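Local coordinates for protein probable ss-1,3-N-acetylglucosaminyltransferase (Staphylococcus aureus subsp. aureus N315, PDB 6H21) that is a probable glycosyltransferase with a GT-A type family 2 domain and a TarS-type linker domain, modelled with manganese and uridine-diphosphate-N-acetylglucosamine, at residues Ile163-Leu172 with Leu270-His281; Ile204-Tyr213 with Ala254-Lys262. One frame throughout, in Å; residues are numbered along the deposited sequence.

Contact 1: residues Ile163-Leu172 with Leu270-His281; sequences IIDNSIFYAL and LAGKYTTRLLRH
Y170 lies against the helix that includes L270-H281, and following it outward shows a tyrosine contacted from the CD2 side of its ring to its hydroxyl. Its CB, with CG turned beside the backbone N (chi1 -65°), sends the ring across the helix surface. CD2 meets CD2 of H281 at 3.7 Å; these two rings touch rim to rim, nearly perpendicular. Over one face of the Y170 ring comes the aliphatic part of R277, whose CG makes a CH-pi contact 4.1 Å from the centroid, and CZ lies 3.8 Å from CB of R277. At the tip, OH accepts a bond from R280 NH1 at 3.2 Å, bent to 143° at the hydrogen, and shares a water with the carbonyl O of K273.

F169 packs against the same helix about one turn earlier. Its CE2 edge lies 3.2 Å from O of L270, while Y274 turns its own edge to the F169 face, the planes 84° apart in a T-shaped pair. Earlier in the segment, the side chains of I164 and K273 cross at about a right angle, CG1 of I164 3.9 Å from CG of K273, and I163 CG2 meets L270 CD2.

The chemistry thus divides in two: apolar and aromatic packing around I163, F169 and L270, and a polar end with one bridging water, where the nearby arginine probably polarises the Y170 hydroxyl somewhat.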
# COMPACT_ATOMS: atom_id res chain seq x y z
N ILE C 163 28.10 -19.85 7.16
CA ILE C 163 27.18 -18.93 7.82
C ILE C 163 25.79 -19.03 7.16
O ILE C 163 24.79 -19.16 7.85
CB ILE C 163 27.75 -17.49 7.84
CG1 ILE C 163 28.97 -17.39 8.75
CG2 ILE C 163 26.68 -16.49 8.24
CD1 ILE C 163 29.75 -16.11 8.63
N ILE C 164 25.74 -19.03 5.83
CA ILE C 164 24.50 -18.96 5.10
C ILE C 164 23.83 -20.35 5.00
O ILE C 164 22.66 -20.50 5.39
CB ILE C 164 24.72 -18.27 3.74
CG1 ILE C 164 25.00 -16.78 3.96
CG2 ILE C 164 23.54 -18.49 2.80
CD1 ILE C 164 25.53 -16.08 2.74
N ASP C 165 24.56 -21.36 4.53
CA ASP C 165 23.98 -22.68 4.32
C ASP C 165 23.55 -23.33 5.64
O ASP C 165 22.71 -24.21 5.62
CB ASP C 165 24.94 -23.65 3.63
CG ASP C 165 25.44 -23.22 2.26
OD1 ASP C 165 24.78 -22.38 1.60
OD2 ASP C 165 26.48 -23.76 1.85
N ASN C 166 24.17 -22.98 6.77
CA ASN C 166 23.91 -23.65 8.03
C ASN C 166 23.22 -22.70 9.01
O ASN C 166 23.16 -22.97 10.23
CB ASN C 166 25.20 -24.22 8.62
CG ASN C 166 25.88 -25.23 7.72
OD1 ASN C 166 26.96 -24.96 7.19
ND2 ASN C 166 25.26 -26.40 7.56
N SER C 167 22.74 -21.57 8.48
CA SER C 167 21.77 -20.73 9.17
C SER C 167 22.33 -20.18 10.49
O SER C 167 21.61 -20.11 11.47
CB SER C 167 20.49 -21.50 9.43
OG SER C 167 19.84 -21.84 8.22
N ILE C 168 23.61 -19.76 10.49
CA ILE C 168 24.30 -19.40 11.73
C ILE C 168 23.77 -18.04 12.23
O ILE C 168 23.76 -17.82 13.44
CB ILE C 168 25.84 -19.43 11.58
CG1 ILE C 168 26.30 -20.79 11.06
CG2 ILE C 168 26.55 -19.07 12.87
CD1 ILE C 168 27.80 -20.98 11.06
N PHE C 169 23.28 -17.18 11.33
CA PHE C 169 22.72 -15.89 11.75
C PHE C 169 21.43 -16.04 12.57
O PHE C 169 20.96 -15.07 13.13
CB PHE C 169 22.44 -14.97 10.56
CG PHE C 169 23.64 -14.24 10.02
CD1 PHE C 169 24.80 -14.11 10.76
CD2 PHE C 169 23.59 -13.68 8.76
CE1 PHE C 169 25.90 -13.45 10.23
CE2 PHE C 169 24.68 -13.00 8.24
CZ PHE C 169 25.83 -12.86 8.98
N TYR C 170 20.89 -17.26 12.66
CA TYR C 170 19.71 -17.52 13.47
C TYR C 170 20.08 -18.20 14.80
O TYR C 170 19.22 -18.67 15.49
CB TYR C 170 18.72 -18.35 12.63
CG TYR C 170 18.20 -17.57 11.45
CD1 TYR C 170 18.96 -17.46 10.29
CD2 TYR C 170 17.01 -16.88 11.51
CE1 TYR C 170 18.52 -16.71 9.22
CE2 TYR C 170 16.55 -16.13 10.44
CZ TYR C 170 17.31 -16.04 9.29
OH TYR C 170 16.87 -15.30 8.23
N ALA C 171 21.37 -18.25 15.12
CA ALA C 171 21.89 -18.92 16.31
C ALA C 171 23.11 -18.15 16.83
O ALA C 171 24.22 -18.66 16.88
CB ALA C 171 22.22 -20.36 15.97
N LEU C 172 22.86 -16.92 17.26
CA LEU C 172 23.90 -15.96 17.51
C LEU C 172 24.14 -15.75 19.02
O LEU C 172 24.89 -14.84 19.39
CB LEU C 172 23.50 -14.65 16.83
CG LEU C 172 23.66 -14.62 15.32
CD1 LEU C 172 23.22 -13.27 14.79
CD2 LEU C 172 25.09 -14.94 14.90
N LEU C 270 26.26 -11.13 3.03
CA LEU C 270 26.15 -11.39 4.47
C LEU C 270 25.24 -10.34 5.13
O LEU C 270 24.44 -10.67 6.00
CB LEU C 270 27.55 -11.39 5.08
CG LEU C 270 28.39 -12.61 4.75
CD1 LEU C 270 29.84 -12.37 5.12
CD2 LEU C 270 27.86 -13.85 5.46
N ALA C 271 25.41 -9.08 4.74
CA ALA C 271 24.63 -7.96 5.24
C ALA C 271 23.14 -8.15 4.90
O ALA C 271 22.28 -7.89 5.75
CB ALA C 271 25.18 -6.69 4.66
N GLY C 272 22.84 -8.61 3.68
CA GLY C 272 21.47 -8.91 3.25
C GLY C 272 20.84 -10.06 4.03
O GLY C 272 19.65 -10.04 4.39
N LYS C 273 21.63 -11.11 4.27
CA LYS C 273 21.16 -12.23 5.06
C LYS C 273 20.88 -11.79 6.50
O LYS C 273 19.92 -12.26 7.12
CB LYS C 273 22.15 -13.39 4.99
CG LYS C 273 22.27 -14.00 3.59
CD LYS C 273 20.99 -14.63 3.09
CE LYS C 273 21.03 -14.85 1.59
NZ LYS C 273 19.87 -15.64 1.13
N TYR C 274 21.70 -10.88 7.02
CA TYR C 274 21.48 -10.39 8.39
C TYR C 274 20.20 -9.54 8.42
O TYR C 274 19.40 -9.65 9.36
CB TYR C 274 22.67 -9.62 8.99
CG TYR C 274 22.36 -9.24 10.41
CD1 TYR C 274 22.47 -10.17 11.43
CD2 TYR C 274 21.76 -8.03 10.70
CE1 TYR C 274 22.08 -9.88 12.73
CE2 TYR C 274 21.32 -7.74 11.99
CZ TYR C 274 21.49 -8.66 13.01
OH TYR C 274 21.05 -8.37 14.28
N THR C 275 20.01 -8.70 7.40
CA THR C 275 18.82 -7.87 7.30
C THR C 275 17.57 -8.75 7.33
O THR C 275 16.60 -8.44 8.01
CB THR C 275 18.87 -6.95 6.07
OG1 THR C 275 19.98 -6.05 6.18
CG2 THR C 275 17.59 -6.15 5.92
N THR C 276 17.59 -9.87 6.59
CA THR C 276 16.50 -10.83 6.57
C THR C 276 16.24 -11.35 7.98
O THR C 276 15.11 -11.35 8.45
CB THR C 276 16.78 -11.99 5.59
OG1 THR C 276 17.01 -11.44 4.29
CG2 THR C 276 15.64 -12.99 5.52
N ARG C 277 17.30 -11.78 8.67
CA ARG C 277 17.19 -12.26 10.04
C ARG C 277 16.56 -11.17 10.93
O ARG C 277 15.71 -11.47 11.78
CB ARG C 277 18.56 -12.69 10.58
CG ARG C 277 18.57 -13.11 12.04
CD ARG C 277 19.01 -11.99 12.95
NE ARG C 277 18.48 -12.20 14.30
CZ ARG C 277 18.11 -11.22 15.12
NH1 ARG C 277 17.51 -11.54 16.26
NH2 ARG C 277 18.32 -9.95 14.79
N LEU C 278 16.99 -9.92 10.75
CA LEU C 278 16.51 -8.81 11.58
C LEU C 278 15.00 -8.57 11.37
O LEU C 278 14.23 -8.37 12.33
CB LEU C 278 17.33 -7.56 11.21
CG LEU C 278 16.99 -6.29 11.98
CD1 LEU C 278 17.28 -6.47 13.45
CD2 LEU C 278 17.75 -5.11 11.43
N LEU C 279 14.58 -8.58 10.12
CA LEU C 279 13.17 -8.41 9.77
C LEU C 279 12.32 -9.59 10.28
O LEU C 279 11.17 -9.39 10.62
CB LEU C 279 13.05 -8.25 8.26
CG LEU C 279 13.55 -6.91 7.73
CD1 LEU C 279 13.53 -6.88 6.21
CD2 LEU C 279 12.71 -5.76 8.29
N ARG C 280 12.92 -10.79 10.37
CA ARG C 280 12.21 -12.01 10.79
C ARG C 280 12.11 -12.14 12.32
O ARG C 280 11.10 -12.66 12.82
CB ARG C 280 12.90 -13.26 10.23
CG ARG C 280 12.42 -13.64 8.84
CD ARG C 280 13.01 -14.94 8.34
NE ARG C 280 12.59 -15.13 6.96
CZ ARG C 280 13.29 -15.76 6.02
NH1 ARG C 280 14.53 -16.18 6.28
NH2 ARG C 280 12.74 -15.99 4.84
N HIS C 281 13.13 -11.69 13.06
CA HIS C 281 13.20 -11.97 14.50
C HIS C 281 13.64 -10.76 15.33
O HIS C 281 13.84 -10.90 16.52
CB HIS C 281 14.15 -13.15 14.75
CG HIS C 281 13.65 -14.43 14.18
ND1 HIS C 281 12.45 -15.00 14.58
CD2 HIS C 281 14.14 -15.24 13.22
CE1 HIS C 281 12.23 -16.10 13.89
NE2 HIS C 281 13.26 -16.28 13.06
O HOH W 1 18.89 -14.72 6.48

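Contact 2: residues Ile204-Tyr213 with Ala254-Lys262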
# COMPACT_ATOMS: atom_id res chain seq x y z
N ILE C 204 28.96 -12.26 15.99
CA ILE C 204 29.23 -11.75 14.63
C ILE C 204 30.69 -11.29 14.50
O ILE C 204 31.33 -11.62 13.51
CB ILE C 204 28.25 -10.62 14.25
CG1 ILE C 204 26.81 -11.13 14.14
CG2 ILE C 204 28.72 -9.88 13.01
CD1 ILE C 204 26.40 -11.61 12.77
N GLU C 205 31.18 -10.50 15.47
CA GLU C 205 32.59 -10.04 15.46
C GLU C 205 33.51 -11.26 15.40
O GLU C 205 34.51 -11.26 14.66
CB GLU C 205 32.92 -9.15 16.67
CG GLU C 205 32.34 -7.74 16.57
CD GLU C 205 32.71 -6.71 17.65
OE1 GLU C 205 33.03 -7.10 18.78
OE2 GLU C 205 32.63 -5.49 17.35
N PHE C 206 33.17 -12.32 16.15
CA PHE C 206 33.96 -13.53 16.17
C PHE C 206 33.93 -14.20 14.79
O PHE C 206 34.98 -14.58 14.26
CB PHE C 206 33.47 -14.52 17.22
CG PHE C 206 34.43 -15.66 17.45
CD1 PHE C 206 34.38 -16.80 16.66
CD2 PHE C 206 35.40 -15.58 18.44
CE1 PHE C 206 35.27 -17.84 16.88
CE2 PHE C 206 36.29 -16.62 18.65
CZ PHE C 206 36.23 -17.75 17.87
N LEU C 207 32.72 -14.37 14.24
CA LEU C 207 32.51 -15.04 12.92
C LEU C 207 33.29 -14.33 11.80
O LEU C 207 33.86 -14.98 10.93
CB LEU C 207 31.01 -15.07 12.58
CG LEU C 207 30.14 -16.03 13.39
CD1 LEU C 207 28.67 -15.77 13.13
CD2 LEU C 207 30.50 -17.48 13.09
N MET C 208 33.32 -13.00 11.84
CA MET C 208 33.91 -12.17 10.81
C MET C 208 35.45 -12.18 10.91
O MET C 208 36.14 -11.72 10.01
CB MET C 208 33.38 -10.74 10.92
CG MET C 208 31.88 -10.58 10.58
SD MET C 208 31.44 -11.24 8.95
CE MET C 208 30.65 -12.79 9.36
N ASN C 209 35.98 -12.72 12.00
CA ASN C 209 37.42 -12.80 12.23
C ASN C 209 37.87 -14.26 12.30
O ASN C 209 38.97 -14.53 12.69
CB ASN C 209 37.80 -12.03 13.49
CG ASN C 209 37.75 -10.54 13.23
OD1 ASN C 209 38.63 -10.01 12.56
ND2 ASN C 209 36.70 -9.89 13.70
N SER C 210 37.03 -15.21 11.88
CA SER C 210 37.43 -16.62 11.94
C SER C 210 36.86 -17.36 10.73
O SER C 210 36.00 -16.84 10.05
CB SER C 210 36.99 -17.25 13.24
OG SER C 210 35.58 -17.25 13.34
N LYS C 211 37.39 -18.56 10.46
CA LYS C 211 37.11 -19.29 9.21
C LYS C 211 36.36 -20.60 9.49
O LYS C 211 35.49 -20.97 8.72
CB LYS C 211 38.42 -19.55 8.46
N ASN C 212 36.71 -21.28 10.58
CA ASN C 212 36.38 -22.67 10.77
C ASN C 212 35.32 -22.81 11.86
O ASN C 212 35.61 -22.59 13.05
CB ASN C 212 37.64 -23.46 11.15
CG ASN C 212 38.63 -23.56 10.01
OD1 ASN C 212 38.30 -23.25 8.86
ND2 ASN C 212 39.85 -24.00 10.30
N TYR C 213 34.11 -23.20 11.47
CA TYR C 213 33.03 -23.35 12.45
C TYR C 213 32.49 -24.78 12.38
O TYR C 213 32.31 -25.33 11.28
CB TYR C 213 31.90 -22.34 12.20
CG TYR C 213 32.29 -21.05 11.54
CD1 TYR C 213 33.11 -20.13 12.17
CD2 TYR C 213 31.79 -20.72 10.29
CE1 TYR C 213 33.46 -18.94 11.55
CE2 TYR C 213 32.12 -19.54 9.66
CZ TYR C 213 32.94 -18.63 10.30
OH TYR C 213 33.25 -17.46 9.68
N ALA C 254 30.86 -4.62 11.44
CA ALA C 254 31.72 -5.81 11.60
C ALA C 254 31.74 -6.64 10.32
O ALA C 254 32.77 -7.15 9.92
CB ALA C 254 31.29 -6.67 12.78
N ILE C 255 30.58 -6.76 9.66
CA ILE C 255 30.50 -7.50 8.42
C ILE C 255 31.33 -6.81 7.34
O ILE C 255 32.13 -7.43 6.63
CB ILE C 255 29.03 -7.66 8.00
CG1 ILE C 255 28.31 -8.64 8.92
CG2 ILE C 255 28.93 -8.06 6.53
CD1 ILE C 255 26.82 -8.72 8.67
N TYR C 256 31.17 -5.49 7.23
CA TYR C 256 31.76 -4.75 6.11
C TYR C 256 33.26 -4.53 6.30
O TYR C 256 33.93 -4.19 5.32
CB TYR C 256 31.01 -3.45 5.84
CG TYR C 256 29.84 -3.65 4.92
CD1 TYR C 256 30.03 -3.72 3.55
CD2 TYR C 256 28.56 -3.83 5.43
CE1 TYR C 256 28.96 -3.93 2.69
CE2 TYR C 256 27.49 -4.06 4.59
CZ TYR C 256 27.69 -4.11 3.22
OH TYR C 256 26.62 -4.31 2.41
N LYS C 257 33.77 -4.74 7.53
CA LYS C 257 35.22 -4.70 7.81
C LYS C 257 35.81 -6.12 7.92
O LYS C 257 36.92 -6.24 8.34
CB LYS C 257 35.55 -4.05 9.16
CG LYS C 257 35.49 -2.53 9.20
CD LYS C 257 35.17 -2.01 10.60
N SER C 258 35.06 -7.18 7.59
CA SER C 258 35.58 -8.56 7.86
C SER C 258 36.90 -8.80 7.13
O SER C 258 36.93 -8.68 5.90
CB SER C 258 34.56 -9.58 7.46
OG SER C 258 35.10 -10.89 7.58
N PRO C 259 38.02 -9.15 7.81
CA PRO C 259 39.23 -9.59 7.11
C PRO C 259 39.12 -10.99 6.47
O PRO C 259 39.92 -11.32 5.62
CB PRO C 259 40.31 -9.62 8.19
CG PRO C 259 39.57 -9.71 9.49
CD PRO C 259 38.21 -9.09 9.26
N ILE C 260 38.14 -11.79 6.90
CA ILE C 260 37.90 -13.12 6.33
C ILE C 260 37.07 -12.98 5.06
O ILE C 260 37.45 -13.49 4.02
CB ILE C 260 37.20 -14.05 7.34
CG1 ILE C 260 37.98 -14.19 8.65
CG2 ILE C 260 36.91 -15.40 6.71
CD1 ILE C 260 39.36 -14.73 8.51
N TYR C 261 35.89 -12.36 5.20
CA TYR C 261 34.99 -12.15 4.11
C TYR C 261 35.31 -10.78 3.51
O TYR C 261 34.67 -9.78 3.81
CB TYR C 261 33.54 -12.31 4.59
CG TYR C 261 33.28 -13.63 5.27
CD1 TYR C 261 33.01 -14.77 4.53
CD2 TYR C 261 33.36 -13.75 6.65
CE1 TYR C 261 32.83 -16.00 5.15
CE2 TYR C 261 33.18 -14.98 7.28
CZ TYR C 261 32.91 -16.11 6.53
OH TYR C 261 32.70 -17.31 7.13
N LYS C 262 36.33 -10.76 2.65
CA LYS C 262 36.89 -9.49 2.18
C LYS C 262 36.34 -9.12 0.81
O LYS C 262 36.40 -7.96 0.43
CB LYS C 262 38.43 -9.53 2.20
CG LYS C 262 39.04 -10.77 1.58
CD LYS C 262 40.46 -10.99 2.01
CE LYS C 262 40.90 -12.42 1.80
NZ LYS C 262 40.60 -12.85 0.41
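The hydroxyl of S258 is an instructive case of one polar atom tying a turn to its neighbour. OG donates to the carbonyl O of M208 at 2.8 Å, in the carbonyl plane and on a lone pair, and accepts from N of Y261 at 2.9 Å, nearly straight at 163°; N of I260 adds a weak bond. Because OG stands anti to its own backbone N (chi1 174°), it can reach across the contact while still serving the turn that follows it.

Around this polar centre the packing is close. The same carbonyl of M208 is approached by CG1 of I260 at 3.4 Å, and OD1 of N209 lies beside CG of P259. ND2 of N209 donates to O of E205, 160° at the hydrogen and in the amide plane, which fixes the amide's rotation. M208 folds at chi2 and chi3, bringing its sulfur to I255 and, 3.9 Å away, to CD2 of Y261; the sulfur stands oblique to that ring in a Met-aromatic contact. On the helical side, A254 CB touches both I204 CG2 and E205 CG, each at 4.1 Å.

Farther along, the hydroxyls of Y213 and Y261 meet from opposite directions, their OH atoms 2.6 Å apart, each near the plane of the other's ring. The O of L207 lies 2.8 Å from OH of Y213 and also at the edge of the Y261 ring.

S258 forms an ST motif just beyond helix 242-256, and through it the turn after that helix is bonded to the type I turn L207-S210 at the C-terminal end of helix 198-207.

Overall arrangement
Contact 1 and contact 2 are neighbouring parts of one interface, their centres about 14 Å apart, between the part of the chain built on the main sheet and the helices assigned to the TarS linker. They touch directly: CE1 of F169 lies 3.2 Å from CD1 of I204, and CD1 of I163 reaches both CE of M208 and OH of Y261, each at 3.5 Å. Helices 242-256 and 264-281 are successive in the chain, and A271 packs on Y256 between them. Along the chain, contact 2 is nested within the loop that contact 1 closes. Contact 1 is nearer the ligand: the R277 side chain is about 8 Å from the bound uridine-diphosphate-N-acetylglucosamine, against about 13 Å for the I204 side chain.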